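Local coordinates for protein scyllo-inositol 2-dehydrogenase (NADP(+)) IolW (PDB 3GDO) that catalyses the reversible NADPH-dependent reduction of scyllo-inosose to scyllo-inositol and cannot use NADH in its place, at residues His123-Lys135 with Gly179-Gly191. Residues are numbered along the deposited sequence; the frame is centred on the assembly and turned at random.
Sequences HNRRWDNDFLTIK and GSHIIDQTLHLFG
Asp-184 turns its carboxylate away from its own backbone N (chi1 176°), and Arg-126 reaches it with a chain extended from CG to NE. The grip is side-on and nearly coplanar. Arg-126 NE meets Asp-184 OD2 at 2.7 Å, and Arg-126 NH2 meets Asp-184 OD1 at 2.8 Å, both on the syn side. Arg-126 NH2 also pairs with Glu-325 of helix 323-342. The same carboxylate lies almost parallel over one face of the His-123 ring. On the other side of the salt bridge, Arg-126 CD sits over the centre of the His-188 ring. Lys-135 NZ bonds in that ring's plane to His-188 NE2, 2.9 Å away.

Gln-185 lays its amide over the Phe-131 ring. Its NE2 donates to Arg-125 O at 2.8 Å, from above the carbonyl plane, and to a water within bonding distance of Asp-128 OD2 and Asp-130 OD1. Tyr-239 bonds to its OE1. Arg-125 has a nearly eclipsed, perhaps strained bend at chi2 (-8°). Its guanidinium stacks on the His-181 ring, planes 28° apart; Glu-257 pairs with its NH2. A second water joins His-123 ND1 and His-181 ND1.

The contact packs the turn after Rossmann strand 119-122, and the start of helix 129-139, against helix 174-190. Asp-184 and Glu-325 fix the guanidinium rotation of Arg-126 and probably keep it charged. The lysine bond implies that His-188 NE2 is an acceptor.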
loop_
_atom_site.group_PDB
_atom_site.type_symbol
_atom_site.label_atom_id
_atom_site.label_comp_id
_atom_site.label_asym_id
_atom_site.label_seq_id
_atom_site.Cartn_x
_atom_site.Cartn_y
_atom_site.Cartn_z
ATOM N N HIS B 123 9.879 19.539 -12.410
ATOM C CA HIS B 123 9.250 18.682 -11.387
ATOM C C HIS B 123 8.393 19.544 -10.497
ATOM O O HIS B 123 8.711 19.796 -9.322
ATOM C CB HIS B 123 10.277 17.869 -10.587
ATOM C CG HIS B 123 10.702 16.610 -11.282
ATOM N ND1 HIS B 123 9.848 15.533 -11.462
ATOM C CD2 HIS B 123 11.867 16.268 -11.883
ATOM C CE1 HIS B 123 10.489 14.567 -12.101
ATOM N NE2 HIS B 123 11.717 14.989 -12.377
ATOM N N ASN B 124 7.309 20.026 -11.086
ATOM C CA ASN B 124 6.511 21.028 -10.417
ATOM C C ASN B 124 5.621 20.472 -9.321
ATOM O O ASN B 124 5.100 21.253 -8.554
ATOM C CB ASN B 124 5.704 21.884 -11.403
ATOM C CG ASN B 124 4.621 21.108 -12.124
ATOM O OD1 ASN B 124 4.751 19.927 -12.401
ATOM N ND2 ASN B 124 3.535 21.796 -12.442
ATOM N N ARG B 125 5.455 19.141 -9.244
ATOM C CA ARG B 125 4.662 18.551 -8.143
ATOM C C ARG B 125 5.304 18.770 -6.779
ATOM O O ARG B 125 4.699 18.416 -5.768
ATOM C CB ARG B 125 4.387 17.028 -8.320
ATOM C CG ARG B 125 3.520 16.581 -9.499
ATOM C CD ARG B 125 2.895 17.701 -10.239
ATOM N NE ARG B 125 1.811 17.237 -11.087
ATOM C CZ ARG B 125 1.651 17.569 -12.368
ATOM N NH1 ARG B 125 2.520 18.354 -12.999
ATOM N NH2 ARG B 125 0.604 17.103 -13.033
ATOM N N ARG B 126 6.516 19.334 -6.721
ATOM C CA ARG B 126 7.033 19.788 -5.433
ATOM C C ARG B 126 6.238 21.006 -4.951
ATOM O O ARG B 126 6.377 21.391 -3.803
ATOM C CB ARG B 126 8.512 20.151 -5.464
ATOM C CG ARG B 126 9.468 19.004 -5.775
ATOM C CD ARG B 126 10.908 19.504 -5.740
ATOM N NE ARG B 126 11.812 18.531 -6.333
ATOM C CZ ARG B 126 13.125 18.696 -6.465
ATOM N NH1 ARG B 126 13.738 19.814 -6.040
ATOM N NH2 ARG B 126 13.836 17.740 -7.046
ATOM N N TRP B 127 5.457 21.630 -5.828
ATOM C CA TRP B 127 4.587 22.775 -5.406
ATOM C C TRP B 127 3.076 22.460 -5.478
ATOM O O TRP B 127 2.239 23.375 -5.536
ATOM C CB TRP B 127 5.000 24.113 -6.108
ATOM C CG TRP B 127 6.450 24.495 -5.750
ATOM C CD1 TRP B 127 6.879 25.299 -4.699
ATOM C CD2 TRP B 127 7.640 24.038 -6.410
ATOM N NE1 TRP B 127 8.254 25.342 -4.669
ATOM C CE2 TRP B 127 8.746 24.587 -5.709
ATOM C CE3 TRP B 127 7.877 23.181 -7.504
ATOM C CZ2 TRP B 127 10.061 24.329 -6.078
ATOM C CZ3 TRP B 127 9.190 22.929 -7.875
ATOM C CH2 TRP B 127 10.267 23.515 -7.171
ATOM N N ASP B 128 2.735 21.161 -5.471
ATOM C CA ASP B 128 1.354 20.687 -5.273
ATOM C C ASP B 128 0.900 21.018 -3.844
ATOM O O ASP B 128 1.719 20.979 -2.902
ATOM C CB ASP B 128 1.255 19.166 -5.477
ATOM C CG ASP B 128 1.051 18.772 -6.925
ATOM O OD1 ASP B 128 1.182 19.630 -7.822
ATOM O OD2 ASP B 128 0.733 17.575 -7.192
ATOM N N ASN B 129 -0.385 21.372 -3.679
ATOM C CA ASN B 129 -0.879 21.689 -2.328
ATOM C C ASN B 129 -0.548 20.642 -1.260
ATOM O O ASN B 129 0.028 20.967 -0.212
ATOM C CB ASN B 129 -2.374 22.094 -2.309
ATOM C CG ASN B 129 -3.303 21.182 -3.134
ATOM O OD1 ASN B 129 -3.053 19.973 -3.390
ATOM N ND2 ASN B 129 -4.410 21.770 -3.538
ATOM N N ASP B 130 -0.888 19.378 -1.535
ATOM C CA ASP B 130 -0.697 18.312 -0.553
ATOM C C ASP B 130 0.766 18.186 -0.145
ATOM O O ASP B 130 1.086 18.124 1.060
ATOM C CB ASP B 130 -1.277 16.967 -1.053
ATOM C CG ASP B 130 -0.987 16.685 -2.540
ATOM O OD1 ASP B 130 0.039 17.183 -3.074
ATOM O OD2 ASP B 130 -1.786 15.939 -3.193
ATOM N N PHE B 131 1.657 18.156 -1.139
ATOM C CA PHE B 131 3.076 18.046 -0.857
ATOM C C PHE B 131 3.595 19.249 -0.054
ATOM O O PHE B 131 4.386 19.087 0.863
ATOM C CB PHE B 131 3.891 17.830 -2.133
ATOM C CG PHE B 131 5.313 17.429 -1.865
ATOM C CD1 PHE B 131 5.610 16.193 -1.339
ATOM C CD2 PHE B 131 6.358 18.291 -2.146
ATOM C CE1 PHE B 131 6.912 15.829 -1.071
ATOM C CE2 PHE B 131 7.667 17.949 -1.877
ATOM C CZ PHE B 131 7.954 16.704 -1.353
ATOM N N LEU B 132 3.105 20.435 -0.361
ATOM C CA LEU B 132 3.519 21.608 0.372
ATOM C C LEU B 132 3.081 21.463 1.816
ATOM O O LEU B 132 3.842 21.813 2.727
ATOM C CB LEU B 132 2.947 22.896 -0.251
ATOM C CG LEU B 132 3.662 23.371 -1.534
ATOM C CD1 LEU B 132 3.050 24.697 -1.976
ATOM C CD2 LEU B 132 5.214 23.484 -1.354
ATOM N N THR B 133 1.863 20.949 2.004
ATOM C CA THR B 133 1.297 20.736 3.346
ATOM C C THR B 133 2.179 19.797 4.177
ATOM O O THR B 133 2.563 20.149 5.295
ATOM C CB THR B 133 -0.121 20.217 3.241
ATOM O OG1 THR B 133 -0.862 21.097 2.388
ATOM C CG2 THR B 133 -0.796 20.058 4.640
ATOM N N ILE B 134 2.500 18.628 3.618
ATOM C CA ILE B 134 3.523 17.715 4.167
ATOM C C ILE B 134 4.881 18.355 4.557
ATOM O O ILE B 134 5.385 18.133 5.680
ATOM C CB ILE B 134 3.745 16.504 3.224
ATOM C CG1 ILE B 134 2.503 15.576 3.218
ATOM C CG2 ILE B 134 5.045 15.726 3.584
ATOM C CD1 ILE B 134 2.356 14.747 1.850
ATOM N N LYS B 135 5.490 19.105 3.642
ATOM C CA LYS B 135 6.727 19.840 3.987
ATOM C C LYS B 135 6.518 20.823 5.158
ATOM O O LYS B 135 7.376 20.968 6.018
ATOM C CB LYS B 135 7.295 20.578 2.770
ATOM C CG LYS B 135 8.103 19.665 1.858
ATOM C CD LYS B 135 8.660 20.400 0.640
ATOM C CE LYS B 135 9.682 21.470 1.040
ATOM N NZ LYS B 135 10.480 21.858 -0.132
ATOM N N GLY B 179 4.763 8.018 -12.089
ATOM C CA GLY B 179 5.715 7.586 -11.069
ATOM C C GLY B 179 6.816 8.611 -10.835
ATOM O O GLY B 179 7.222 8.826 -9.686
ATOM N N SER B 180 7.256 9.266 -11.917
ATOM C CA SER B 180 8.329 10.261 -11.833
ATOM C C SER B 180 7.997 11.372 -10.829
ATOM O O SER B 180 8.834 11.766 -10.025
ATOM C CB SER B 180 8.729 10.796 -13.229
ATOM O OG SER B 180 7.682 11.499 -13.853
ATOM N N HIS B 181 6.754 11.816 -10.811
ATOM C CA HIS B 181 6.337 12.863 -9.868
ATOM C C HIS B 181 6.470 12.473 -8.382
ATOM O O HIS B 181 6.868 13.298 -7.553
ATOM C CB HIS B 181 4.883 13.233 -10.105
ATOM C CG HIS B 181 4.636 13.978 -11.375
ATOM N ND1 HIS B 181 5.171 15.224 -11.629
ATOM C CD2 HIS B 181 3.871 13.669 -12.452
ATOM C CE1 HIS B 181 4.746 15.651 -12.809
ATOM N NE2 HIS B 181 3.975 14.714 -13.337
ATOM N N ILE B 182 6.071 11.253 -8.032
ATOM C CA ILE B 182 6.038 10.876 -6.615
ATOM C C ILE B 182 7.394 10.334 -6.152
ATOM O O ILE B 182 7.732 10.406 -4.970
ATOM C CB ILE B 182 4.816 9.932 -6.298
ATOM C CG1 ILE B 182 4.840 8.650 -7.146
ATOM C CG2 ILE B 182 3.495 10.684 -6.563
ATOM C CD1 ILE B 182 3.794 7.567 -6.629
ATOM N N ILE B 183 8.185 9.844 -7.117
ATOM C CA ILE B 183 9.586 9.522 -6.895
ATOM C C ILE B 183 10.372 10.810 -6.570
ATOM O O ILE B 183 11.166 10.846 -5.625
ATOM C CB ILE B 183 10.183 8.820 -8.126
ATOM C CG1 ILE B 183 9.664 7.383 -8.219
ATOM C CG2 ILE B 183 11.745 8.824 -8.094
ATOM C CD1 ILE B 183 9.997 6.699 -9.599
ATOM N N ASP B 184 10.130 11.870 -7.326
ATOM C CA ASP B 184 10.855 13.130 -7.127
ATOM C C ASP B 184 10.577 13.656 -5.724
ATOM O O ASP B 184 11.498 14.139 -5.003
ATOM C CB ASP B 184 10.451 14.190 -8.182
ATOM C CG ASP B 184 11.118 15.567 -7.934
ATOM O OD1 ASP B 184 12.339 15.685 -8.169
ATOM O OD2 ASP B 184 10.422 16.544 -7.500
ATOM N N GLN B 185 9.307 13.561 -5.328
ATOM C CA GLN B 185 8.887 14.043 -4.016
ATOM C C GLN B 185 9.629 13.273 -2.931
ATOM O O GLN B 185 10.149 13.862 -1.966
ATOM C CB GLN B 185 7.390 13.859 -3.850
ATOM C CG GLN B 185 6.581 14.880 -4.647
ATOM C CD GLN B 185 5.070 14.768 -4.439
ATOM O OE1 GLN B 185 4.561 13.745 -3.999
ATOM N NE2 GLN B 185 4.357 15.835 -4.746
ATOM N N THR B 186 9.698 11.954 -3.120
ATOM C CA THR B 186 10.351 11.064 -2.156
ATOM C C THR B 186 11.840 11.362 -2.052
ATOM O O THR B 186 12.393 11.396 -0.929
ATOM C CB THR B 186 10.157 9.560 -2.493
ATOM O OG1 THR B 186 8.763 9.307 -2.764
ATOM C CG2 THR B 186 10.613 8.705 -1.350
ATOM N N LEU B 187 12.496 11.533 -3.210
ATOM C CA LEU B 187 13.933 11.874 -3.239
ATOM C C LEU B 187 14.127 13.237 -2.575
ATOM O O LEU B 187 15.060 13.425 -1.810
ATOM C CB LEU B 187 14.449 11.896 -4.653
ATOM C CG LEU B 187 14.414 10.530 -5.368
ATOM C CD1 LEU B 187 15.067 10.670 -6.706
ATOM C CD2 LEU B 187 15.016 9.422 -4.567
ATOM N N HIS B 188 13.195 14.145 -2.819
ATOM C CA HIS B 188 13.275 15.492 -2.272
ATOM C C HIS B 188 13.262 15.424 -0.766
ATOM O O HIS B 188 14.027 16.126 -0.094
ATOM C CB HIS B 188 12.127 16.381 -2.775
ATOM C CG HIS B 188 12.255 17.824 -2.386
ATOM N ND1 HIS B 188 13.336 18.608 -2.754
ATOM C CD2 HIS B 188 11.442 18.625 -1.657
ATOM C CE1 HIS B 188 13.162 19.836 -2.293
ATOM N NE2 HIS B 188 12.027 19.871 -1.621
ATOM N N LEU B 189 12.388 14.583 -0.225
ATOM C CA LEU B 189 12.253 14.491 1.228
ATOM C C LEU B 189 13.388 13.738 1.911
ATOM O O LEU B 189 13.791 14.135 2.969
ATOM C CB LEU B 189 10.914 13.873 1.644
ATOM C CG LEU B 189 9.575 14.574 1.441
ATOM C CD1 LEU B 189 8.502 13.646 1.977
ATOM C CD2 LEU B 189 9.508 15.930 2.154
ATOM N N PHE B 190 13.895 12.648 1.331
ATOM C CA PHE B 190 14.743 11.752 2.109
ATOM C C PHE B 190 16.065 11.384 1.435
ATOM O O PHE B 190 16.800 10.548 1.970
ATOM C CB PHE B 190 14.010 10.413 2.417
ATOM C CG PHE B 190 12.602 10.562 2.906
ATOM C CD1 PHE B 190 12.329 11.113 4.169
ATOM C CD2 PHE B 190 11.530 10.108 2.114
ATOM C CE1 PHE B 190 10.975 11.220 4.632
ATOM C CE2 PHE B 190 10.181 10.219 2.577
ATOM C CZ PHE B 190 9.914 10.755 3.825
ATOM N N GLY B 191 16.372 11.963 0.280
ATOM C CA GLY B 191 17.616 11.621 -0.437
ATOM C C GLY B 191 17.499 10.283 -1.133
ATOM O O GLY B 191 16.396 9.749 -1.299
HETATM O O HOH W 1 7.247 16.563 -10.263
HETATM O O HOH W 2 1.471 15.819 -5.188
#